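Local coordinates for protein glycosyl hydrolase BlGH5_18 (Bifidobacterium longum subsp. infantis, PDB 7LQX) that probably hydrolyses glycosidic bonds during N-glycan breakdown in a gut bacterium, as a glycoside hydrolase of family 5, subfamily 18, at residues P67-L72 and K139-E144; Y71-R76 and D104-H109; M394-E399 and R424-D429. All coordinates share one frame; numbering follows the deposited sequence.

Interaction 1 of 3, residues P67-L72 and K139-E144; sequences PVWPYL and KTLVAE
One methyl of L141, CD2, comes obliquely to the pyrrole side of the W69 indole, at CD1 and NE1. CD2 of L141 lies 4.0 Å from CD1 of W69. It is just as far from the neighbouring NE1. The indole also meets the ring of F106 edge-to-face, and P117 and L120 touch it as well. Its NE1 is hydrogen-bonded to Q73 OE1, which helps to fix how the ring is turned. The other flat group, Y71, packs only within 67-72 here and does not touch 139-144. V68 CG1 lies on one face of its ring, 3.5 Å above the plane and offset toward the rim.

L141 carries the whole helix side of the contact. Its CG stands anti to the backbone N (chi1 -179°), which sends CD2 forward between W69 and L72. There it reaches L72 CD1 at 4.0 Å and L72 CB at 4.1 Å. The two leucine side chains cross at about a right angle. The contact is buried, and it is made by van der Waals packing. V68 is the N-cap of the short helix, and its O accepts from the N of Y71 and the N of L72.

In this (beta/alpha)8 barrel, helix 69-72 comes in sequence between strand 62-65 and helix 81-96. It packs against helix 132-149, the next long helix after barrel strand 100-104. L72 also touches A83 and I84 of helix 81-96.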
loop_
_atom_site.group_PDB
_atom_site.type_symbol
_atom_site.label_atom_id
_atom_site.label_comp_id
_atom_site.label_asym_id
_atom_site.label_seq_id
_atom_site.Cartn_x
_atom_site.Cartn_y
_atom_site.Cartn_z
ATOM N N PRO A 67 0.000 -9.232 11.829
ATOM C CA PRO A 67 -0.815 -8.102 11.362
ATOM C C PRO A 67 -0.132 -7.399 10.196
ATOM O O PRO A 67 1.054 -7.593 9.920
ATOM C CB PRO A 67 -0.906 -7.193 12.591
ATOM C CG PRO A 67 0.327 -7.509 13.373
ATOM C CD PRO A 67 0.587 -8.971 13.159
ATOM N N VAL A 68 -0.905 -6.571 9.494
ATOM C CA VAL A 68 -0.447 -5.889 8.282
ATOM C C VAL A 68 -0.403 -4.383 8.526
ATOM O O VAL A 68 -1.385 -3.782 8.976
ATOM C CB VAL A 68 -1.321 -6.273 7.077
ATOM C CG1 VAL A 68 -1.021 -5.410 5.861
ATOM C CG2 VAL A 68 -1.108 -7.737 6.759
ATOM N N TRP A 69 0.746 -3.777 8.221
ATOM C CA TRP A 69 1.053 -2.427 8.693
ATOM C C TRP A 69 0.126 -1.362 8.134
ATOM O O TRP A 69 -0.335 -0.509 8.911
ATOM C CB TRP A 69 2.521 -2.130 8.372
ATOM C CG TRP A 69 3.111 -0.913 8.996
ATOM C CD1 TRP A 69 2.536 -0.076 9.910
ATOM C CD2 TRP A 69 4.406 -0.387 8.723
ATOM N NE1 TRP A 69 3.415 0.934 10.241
ATOM C CE2 TRP A 69 4.570 0.762 9.518
ATOM C CE3 TRP A 69 5.464 -0.798 7.902
ATOM C CZ2 TRP A 69 5.745 1.511 9.507
ATOM C CZ3 TRP A 69 6.625 -0.053 7.896
ATOM C CH2 TRP A 69 6.756 1.089 8.693
ATOM N N PRO A 70 -0.181 -1.332 6.831
ATOM C CA PRO A 70 -1.104 -0.300 6.327
ATOM C C PRO A 70 -2.488 -0.357 6.937
ATOM O O PRO A 70 -3.229 0.623 6.814
ATOM C CB PRO A 70 -1.140 -0.537 4.806
ATOM C CG PRO A 70 -0.417 -1.839 4.572
ATOM C CD PRO A 70 0.486 -2.073 5.746
ATOM N N TYR A 71 -2.880 -1.473 7.567
ATOM C CA TYR A 71 -4.173 -1.525 8.242
ATOM C C TYR A 71 -4.063 -1.072 9.694
ATOM O O TYR A 71 -5.008 -0.477 10.228
ATOM C CB TYR A 71 -4.797 -2.931 8.194
ATOM C CG TYR A 71 -4.716 -3.621 6.844
ATOM C CD1 TYR A 71 -4.688 -2.900 5.655
ATOM C CD2 TYR A 71 -4.649 -4.997 6.768
ATOM C CE1 TYR A 71 -4.574 -3.548 4.435
ATOM C CE2 TYR A 71 -4.540 -5.644 5.561
ATOM C CZ TYR A 71 -4.511 -4.919 4.399
ATOM O OH TYR A 71 -4.392 -5.593 3.207
ATOM N N LEU A 72 -2.908 -1.326 10.326
ATOM C CA LEU A 72 -2.682 -0.896 11.697
ATOM C C LEU A 72 -2.451 0.608 11.788
ATOM O O LEU A 72 -2.857 1.245 12.766
ATOM C CB LEU A 72 -1.447 -1.585 12.282
ATOM C CG LEU A 72 -1.523 -3.047 12.707
ATOM C CD1 LEU A 72 -0.125 -3.525 13.081
ATOM C CD2 LEU A 72 -2.473 -3.218 13.872
ATOM N N LYS A 139 7.596 3.564 17.042
ATOM C CA LYS A 139 7.609 3.353 18.482
ATOM C C LYS A 139 6.215 3.503 19.067
ATOM O O LYS A 139 5.821 2.741 19.955
ATOM C CB LYS A 139 8.577 4.326 19.142
ATOM C CG LYS A 139 10.034 4.023 18.870
ATOM C CD LYS A 139 10.953 5.019 19.570
ATOM C CE LYS A 139 10.736 4.998 21.077
ATOM N NZ LYS A 139 11.812 5.710 21.828
ATOM N N THR A 140 5.451 4.481 18.580
ATOM C CA THR A 140 4.083 4.658 19.056
ATOM C C THR A 140 3.235 3.423 18.767
ATOM O O THR A 140 2.478 2.971 19.634
ATOM C CB THR A 140 3.474 5.913 18.430
ATOM O OG1 THR A 140 4.301 7.042 18.737
ATOM C CG2 THR A 140 2.089 6.152 18.972
ATOM N N LEU A 141 3.347 2.862 17.558
ATOM C CA LEU A 141 2.588 1.655 17.234
ATOM C C LEU A 141 3.017 0.475 18.106
ATOM O O LEU A 141 2.173 -0.259 18.632
ATOM C CB LEU A 141 2.711 1.314 15.746
ATOM C CG LEU A 141 1.911 0.070 15.342
ATOM C CD1 LEU A 141 0.419 0.252 15.653
ATOM C CD2 LEU A 141 2.125 -0.267 13.881
ATOM N N VAL A 142 4.327 0.262 18.263
ATOM C CA VAL A 142 4.781 -0.819 19.134
ATOM C C VAL A 142 4.199 -0.645 20.535
ATOM O O VAL A 142 3.691 -1.597 21.134
ATOM C CB VAL A 142 6.318 -0.904 19.176
ATOM C CG1 VAL A 142 6.760 -1.990 20.159
ATOM C CG2 VAL A 142 6.898 -1.180 17.818
ATOM N N ALA A 143 4.273 0.573 21.080
ATOM C CA ALA A 143 3.784 0.801 22.437
ATOM C C ALA A 143 2.285 0.551 22.539
ATOM O O ALA A 143 1.814 -0.052 23.509
ATOM C CB ALA A 143 4.119 2.221 22.894
ATOM N N GLU A 144 1.515 1.009 21.551
ATOM C CA GLU A 144 0.066 0.843 21.617
ATOM C C GLU A 144 -0.315 -0.624 21.476
ATOM O O GLU A 144 -1.129 -1.143 22.247
ATOM C CB GLU A 144 -0.602 1.676 20.526
ATOM C CG GLU A 144 -0.414 3.168 20.687
#

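Interaction 2 of 3, residues Y71-R76 and D104-H109; sequences YLQPNR and DVFQGH
L72 makes the closer approach to the loop 104-109, and it meets backbone rather than a side chain. Its CD1 lies 3.8 Å from V105 O. The second touch is looser. Q73 OE1 sits at the edge of the F106 ring, near its plane, 4.4 Å from CE1 of F106. The polar end of Q73 is held elsewhere: OE1 by the indole of W69, NE2 by A137 O.

The loop is firmly built in itself. CG1 of V105 lies over the centre of one face of the F106 ring, 3.7 Å above its plane. The side chain of Q107 turns back along the loop. Its NE2 bonds to D104 O at 2.9 Å, nearly straight at 169°. The donor comes from above the carbonyl plane. NE2 also bonds to P67 O, and OE1 accepts from N162 N, so both ends of this buried amide are held. A cis peptide precedes G108.

On the other side, 71-76 runs away from the loop toward the second subunit. R76 is partly exposed there and forms a salt bridge with D323 of that subunit.

Segment 104-109 leaves the end of barrel strand 100-104. Segment 71-76 begins with the last residues of helix 69-72 and runs on as loop. F106 continues onto helix 132-149 through E138, L141 and V142. V105 leans on L158 of strand 155-159.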
loop_
_atom_site.group_PDB
_atom_site.type_symbol
_atom_site.label_atom_id
_atom_site.label_comp_id
_atom_site.label_asym_id
_atom_site.label_seq_id
_atom_site.Cartn_x
_atom_site.Cartn_y
_atom_site.Cartn_z
ATOM N N TYR A 71 -2.880 -1.473 7.567
ATOM C CA TYR A 71 -4.173 -1.525 8.242
ATOM C C TYR A 71 -4.063 -1.072 9.694
ATOM O O TYR A 71 -5.008 -0.477 10.228
ATOM C CB TYR A 71 -4.797 -2.931 8.194
ATOM C CG TYR A 71 -4.716 -3.621 6.844
ATOM C CD1 TYR A 71 -4.688 -2.900 5.655
ATOM C CD2 TYR A 71 -4.649 -4.997 6.768
ATOM C CE1 TYR A 71 -4.574 -3.548 4.435
ATOM C CE2 TYR A 71 -4.540 -5.644 5.561
ATOM C CZ TYR A 71 -4.511 -4.919 4.399
ATOM O OH TYR A 71 -4.392 -5.593 3.207
ATOM N N LEU A 72 -2.908 -1.326 10.326
ATOM C CA LEU A 72 -2.682 -0.896 11.697
ATOM C C LEU A 72 -2.451 0.608 11.788
ATOM O O LEU A 72 -2.857 1.245 12.766
ATOM C CB LEU A 72 -1.447 -1.585 12.282
ATOM C CG LEU A 72 -1.523 -3.047 12.707
ATOM C CD1 LEU A 72 -0.125 -3.525 13.081
ATOM C CD2 LEU A 72 -2.473 -3.218 13.872
ATOM N N GLN A 73 -1.752 1.184 10.811
ATOM C CA GLN A 73 -1.272 2.567 10.888
ATOM C C GLN A 73 -1.396 3.207 9.512
ATOM O O GLN A 73 -0.401 3.476 8.828
ATOM C CB GLN A 73 0.168 2.584 11.393
ATOM C CG GLN A 73 0.670 3.926 11.857
ATOM C CD GLN A 73 1.986 3.797 12.588
ATOM O OE1 GLN A 73 2.863 3.037 12.178
ATOM N NE2 GLN A 73 2.123 4.525 13.689
ATOM N N PRO A 74 -2.629 3.457 9.070
ATOM C CA PRO A 74 -2.844 3.932 7.694
ATOM C C PRO A 74 -2.374 5.351 7.455
ATOM O O PRO A 74 -2.149 5.723 6.299
ATOM C CB PRO A 74 -4.364 3.799 7.515
ATOM C CG PRO A 74 -4.907 3.891 8.912
ATOM C CD PRO A 74 -3.896 3.203 9.779
ATOM N N ASN A 75 -2.231 6.143 8.510
ATOM C CA ASN A 75 -1.633 7.471 8.494
ATOM C C ASN A 75 -0.598 7.448 9.607
ATOM O O ASN A 75 -0.754 6.715 10.588
ATOM C CB ASN A 75 -2.716 8.536 8.738
ATOM C CG ASN A 75 -2.156 9.953 8.835
ATOM O OD1 ASN A 75 -1.663 10.357 9.886
ATOM N ND2 ASN A 75 -2.267 10.719 7.766
ATOM N N ARG A 76 0.468 8.234 9.445
ATOM C CA ARG A 76 1.572 8.184 10.397
ATOM C C ARG A 76 1.091 8.360 11.831
ATOM O O ARG A 76 1.625 7.728 12.744
ATOM C CB ARG A 76 2.626 9.233 10.041
ATOM C CG ARG A 76 3.792 9.309 11.009
ATOM C CD ARG A 76 4.959 10.095 10.442
ATOM N NE ARG A 76 4.640 11.447 9.988
ATOM C CZ ARG A 76 4.572 12.513 10.776
ATOM N NH1 ARG A 76 4.775 12.412 12.083
ATOM N NH2 ARG A 76 4.307 13.695 10.244
ATOM N N ASP A 104 4.504 -10.418 15.263
ATOM C CA ASP A 104 5.429 -9.563 14.527
ATOM C C ASP A 104 4.722 -8.239 14.243
ATOM O O ASP A 104 3.603 -8.242 13.714
ATOM C CB ASP A 104 5.820 -10.181 13.185
ATOM C CG ASP A 104 6.925 -11.208 13.292
ATOM O OD1 ASP A 104 6.842 -12.114 14.143
ATOM O OD2 ASP A 104 7.878 -11.120 12.486
ATOM N N VAL A 105 5.378 -7.109 14.542
ATOM C CA VAL A 105 4.655 -5.836 14.522
ATOM C C VAL A 105 4.493 -5.284 13.106
ATOM O O VAL A 105 3.384 -4.896 12.726
ATOM C CB VAL A 105 5.272 -4.785 15.461
ATOM C CG1 VAL A 105 4.480 -3.471 15.363
ATOM C CG2 VAL A 105 5.297 -5.294 16.885
ATOM N N PHE A 106 5.588 -5.189 12.328
ATOM C CA PHE A 106 5.598 -4.446 11.060
ATOM C C PHE A 106 5.754 -5.370 9.857
ATOM O O PHE A 106 6.872 -5.760 9.507
ATOM C CB PHE A 106 6.728 -3.407 11.025
ATOM C CG PHE A 106 6.622 -2.346 12.079
ATOM C CD1 PHE A 106 5.700 -1.323 11.966
ATOM C CD2 PHE A 106 7.461 -2.364 13.189
ATOM C CE1 PHE A 106 5.610 -0.343 12.945
ATOM C CE2 PHE A 106 7.369 -1.387 14.166
ATOM C CZ PHE A 106 6.443 -0.388 14.051
ATOM N N GLN A 107 4.638 -5.667 9.194
ATOM C CA GLN A 107 4.634 -6.326 7.885
ATOM C C GLN A 107 4.010 -5.324 6.921
ATOM O O GLN A 107 2.787 -5.182 6.909
ATOM C CB GLN A 107 3.840 -7.631 7.900
ATOM C CG GLN A 107 4.575 -8.789 8.555
ATOM C CD GLN A 107 4.790 -8.577 10.036
ATOM O OE1 GLN A 107 5.925 -8.518 10.506
ATOM N NE2 GLN A 107 3.703 -8.469 10.779
ATOM N N GLY A 108 4.812 -4.625 6.111
ATOM C CA GLY A 108 6.219 -4.892 5.904
ATOM C C GLY A 108 6.393 -5.770 4.690
ATOM O O GLY A 108 6.089 -5.363 3.568
ATOM N N HIS A 109 6.821 -7.010 4.902
ATOM C CA HIS A 109 7.074 -7.922 3.798
ATOM C C HIS A 109 6.566 -9.313 4.140
ATOM O O HIS A 109 6.927 -9.867 5.183
ATOM C CB HIS A 109 8.568 -8.025 3.475
ATOM C CG HIS A 109 8.840 -8.841 2.259
ATOM N ND1 HIS A 109 8.648 -8.346 0.989
ATOM C CD2 HIS A 109 9.216 -10.133 2.110
ATOM C CE1 HIS A 109 8.932 -9.287 0.109
ATOM N NE2 HIS A 109 9.275 -10.383 0.760
#

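Interaction 3 of 3, residues M394-E399 and R424-D429; sequences MRLHAE and RLETDD
Helix 394-399 packs on strand 424-426 with an axis separation of 11.7 Å and an angle of 143° between their directions, and L396 and E426 are nearest by CA. The main bond is a two-pronged salt bridge. R395 meets E426 end-on: NH1 bonds to OE2 of E426 at 2.9 Å, and NH2 of R395 to OE1 of E426 at 2.8 Å. Both bonds are almost straight and use the syn lone pairs of the carboxylate. The guanidinium and carboxylate planes are only 10° apart. E426 can reach across because its CG is anti to the backbone N (chi1 -180°) and the chain stays extended beyond it.

The third nitrogen of R395 turns to E399, four residues on. NE bonds to E399 OE2 at 3.1 Å and meets that oxygen from above the carboxylate plane. R395, E399 and E426 thus form a salt-bridge network, which R392 extends by pairing with E426 OE2.

This is the C-terminal alpha/beta part of the chain. Helix 388-399 is the crossover of a beta-alpha-beta unit between parallel strands 365-369 and 403-407. Strand 424-426 is the outer strand beyond 365-369.

L396 packs beside the charged groups. Its CD2 is 3.7 Å from R424 NH1, and its CD1 is 3.8 Å from E426 OE1. It also touches V367 and P403 of the sheet. R424 also meets the helix through water. One water links R424 NH1, R395 NH2 and E399 OE1, and a second joins R424 NH2 to the same E399 oxygen.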
loop_
_atom_site.group_PDB
_atom_site.type_symbol
_atom_site.label_atom_id
_atom_site.label_comp_id
_atom_site.label_asym_id
_atom_site.label_seq_id
_atom_site.Cartn_x
_atom_site.Cartn_y
_atom_site.Cartn_z
HETATM N N MSE A 394 30.128 -28.063 6.594
HETATM C CA MSE A 394 29.379 -29.191 6.045
HETATM C C MSE A 394 30.207 -30.473 6.041
HETATM O O MSE A 394 29.677 -31.563 6.289
HETATM C CB MSE A 394 28.859 -28.872 4.632
HETATM C CG MSE A 394 27.756 -27.832 4.612
HETATM SE SE MSE A 394 26.165 -28.532 5.466
HETATM C CE MSE A 394 25.221 -26.855 5.641
ATOM N N ARG A 395 31.506 -30.354 5.763
ATOM C CA ARG A 395 32.364 -31.536 5.740
ATOM C C ARG A 395 32.515 -32.123 7.138
ATOM O O ARG A 395 32.372 -33.336 7.333
ATOM C CB ARG A 395 33.732 -31.175 5.169
ATOM C CG ARG A 395 34.544 -32.387 4.760
ATOM C CD ARG A 395 36.020 -32.070 4.670
ATOM N NE ARG A 395 36.621 -32.025 6.002
ATOM C CZ ARG A 395 37.028 -30.915 6.623
ATOM N NH1 ARG A 395 36.919 -29.725 6.042
ATOM N NH2 ARG A 395 37.548 -31.002 7.836
ATOM N N LEU A 396 32.808 -31.270 8.125
ATOM C CA LEU A 396 32.908 -31.721 9.506
ATOM C C LEU A 396 31.592 -32.311 9.996
ATOM O O LEU A 396 31.589 -33.304 10.736
ATOM C CB LEU A 396 33.345 -30.557 10.390
ATOM C CG LEU A 396 34.819 -30.182 10.239
ATOM C CD1 LEU A 396 35.063 -28.801 10.843
ATOM C CD2 LEU A 396 35.726 -31.226 10.877
ATOM N N HIS A 397 30.468 -31.716 9.596
ATOM C CA HIS A 397 29.157 -32.270 9.925
ATOM C C HIS A 397 29.005 -33.681 9.372
ATOM O O HIS A 397 28.615 -34.603 10.097
ATOM C CB HIS A 397 28.080 -31.329 9.373
ATOM C CG HIS A 397 26.705 -31.913 9.353
ATOM N ND1 HIS A 397 25.972 -32.133 10.499
ATOM C CD2 HIS A 397 25.916 -32.301 8.323
ATOM C CE1 HIS A 397 24.800 -32.649 10.176
ATOM N NE2 HIS A 397 24.741 -32.762 8.862
ATOM N N ALA A 398 29.311 -33.868 8.083
ATOM C CA ALA A 398 29.181 -35.186 7.467
ATOM C C ALA A 398 30.073 -36.213 8.149
ATOM O O ALA A 398 29.720 -37.399 8.211
ATOM C CB ALA A 398 29.514 -35.101 5.973
ATOM N N GLU A 399 31.228 -35.783 8.653
ATOM C CA GLU A 399 32.161 -36.684 9.317
ATOM C C GLU A 399 31.730 -37.051 10.727
ATOM O O GLU A 399 32.310 -37.974 11.310
ATOM C CB GLU A 399 33.545 -36.037 9.363
ATOM C CG GLU A 399 34.157 -35.867 7.990
ATOM C CD GLU A 399 35.438 -35.064 7.995
ATOM O OE1 GLU A 399 35.880 -34.607 9.077
ATOM O OE2 GLU A 399 36.010 -34.891 6.896
ATOM N N ARG A 424 39.135 -28.955 18.710
ATOM C CA ARG A 424 39.763 -28.906 17.399
ATOM C C ARG A 424 39.256 -27.672 16.674
ATOM O O ARG A 424 38.052 -27.400 16.676
ATOM C CB ARG A 424 39.440 -30.146 16.556
ATOM C CG ARG A 424 39.829 -29.987 15.087
ATOM C CD ARG A 424 40.132 -31.324 14.411
ATOM N NE ARG A 424 38.970 -32.206 14.373
ATOM C CZ ARG A 424 38.434 -32.723 13.267
ATOM N NH1 ARG A 424 38.945 -32.473 12.067
ATOM N NH2 ARG A 424 37.381 -33.517 13.372
ATOM N N LEU A 425 40.166 -26.943 16.042
ATOM C CA LEU A 425 39.824 -25.754 15.275
ATOM C C LEU A 425 40.277 -25.936 13.836
ATOM O O LEU A 425 41.355 -26.478 13.582
ATOM C CB LEU A 425 40.532 -24.532 15.852
ATOM C CG LEU A 425 40.091 -24.099 17.251
ATOM C CD1 LEU A 425 41.049 -23.065 17.803
ATOM C CD2 LEU A 425 38.663 -23.571 17.217
ATOM N N GLU A 426 39.469 -25.450 12.900
ATOM C CA GLU A 426 39.816 -25.473 11.484
ATOM C C GLU A 426 39.758 -24.056 10.933
ATOM O O GLU A 426 38.720 -23.394 11.021
ATOM C CB GLU A 426 38.870 -26.391 10.713
ATOM C CG GLU A 426 39.183 -26.464 9.237
ATOM C CD GLU A 426 38.487 -27.613 8.557
ATOM O OE1 GLU A 426 38.417 -28.704 9.166
ATOM O OE2 GLU A 426 38.013 -27.424 7.420
ATOM N N THR A 427 40.859 -23.598 10.350
ATOM C CA THR A 427 40.912 -22.251 9.800
ATOM C C THR A 427 40.559 -22.258 8.311
ATOM O O THR A 427 40.687 -23.269 7.621
ATOM C CB THR A 427 42.297 -21.634 10.013
ATOM O OG1 THR A 427 43.296 -22.491 9.453
ATOM C CG2 THR A 427 42.578 -21.445 11.500
ATOM N N ASP A 428 40.132 -21.102 7.819
ATOM C CA ASP A 428 39.681 -20.978 6.435
ATOM C C ASP A 428 40.826 -20.406 5.612
ATOM O O ASP A 428 40.938 -19.194 5.418
ATOM C CB ASP A 428 38.454 -20.086 6.335
ATOM C CG ASP A 428 37.756 -20.219 4.996
ATOM O OD1 ASP A 428 38.005 -21.228 4.297
ATOM O OD2 ASP A 428 36.951 -19.328 4.645
ATOM N N ASP A 429 41.654 -21.297 5.080
ATOM C CA ASP A 429 42.954 -20.897 4.565
ATOM C C ASP A 429 42.873 -20.189 3.221
ATOM O O ASP A 429 43.734 -19.354 2.919
ATOM C CB ASP A 429 43.850 -22.134 4.470
ATOM C CG ASP A 429 44.088 -22.783 5.828
ATOM O OD1 ASP A 429 43.956 -22.077 6.849
ATOM O OD2 ASP A 429 44.399 -23.994 5.876
HETATM O O HOH W 1 38.220 -33.500 9.257
HETATM O O HOH W 2 36.216 -35.305 11.620
#

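In the fold
From the N terminus, interactions 1 and 2 start from the same short helix, 69-72, and share Y71 and L72. Interaction 2 closes first, at 104-109, after 27 intervening residues that include helix 81-96. Interaction 1 closes later, at 139-144, so its span encloses that of interaction 2. Their centres are 5 Å apart. Together they tie the segment after the second barrel strand to the end of the third and to helix 132-149, near the second subunit. Interaction 3 follows in series and crosses neither. It closes a 24-residue loop in the C-terminal sheet domain, its centre about 44 Å from that of interaction 1.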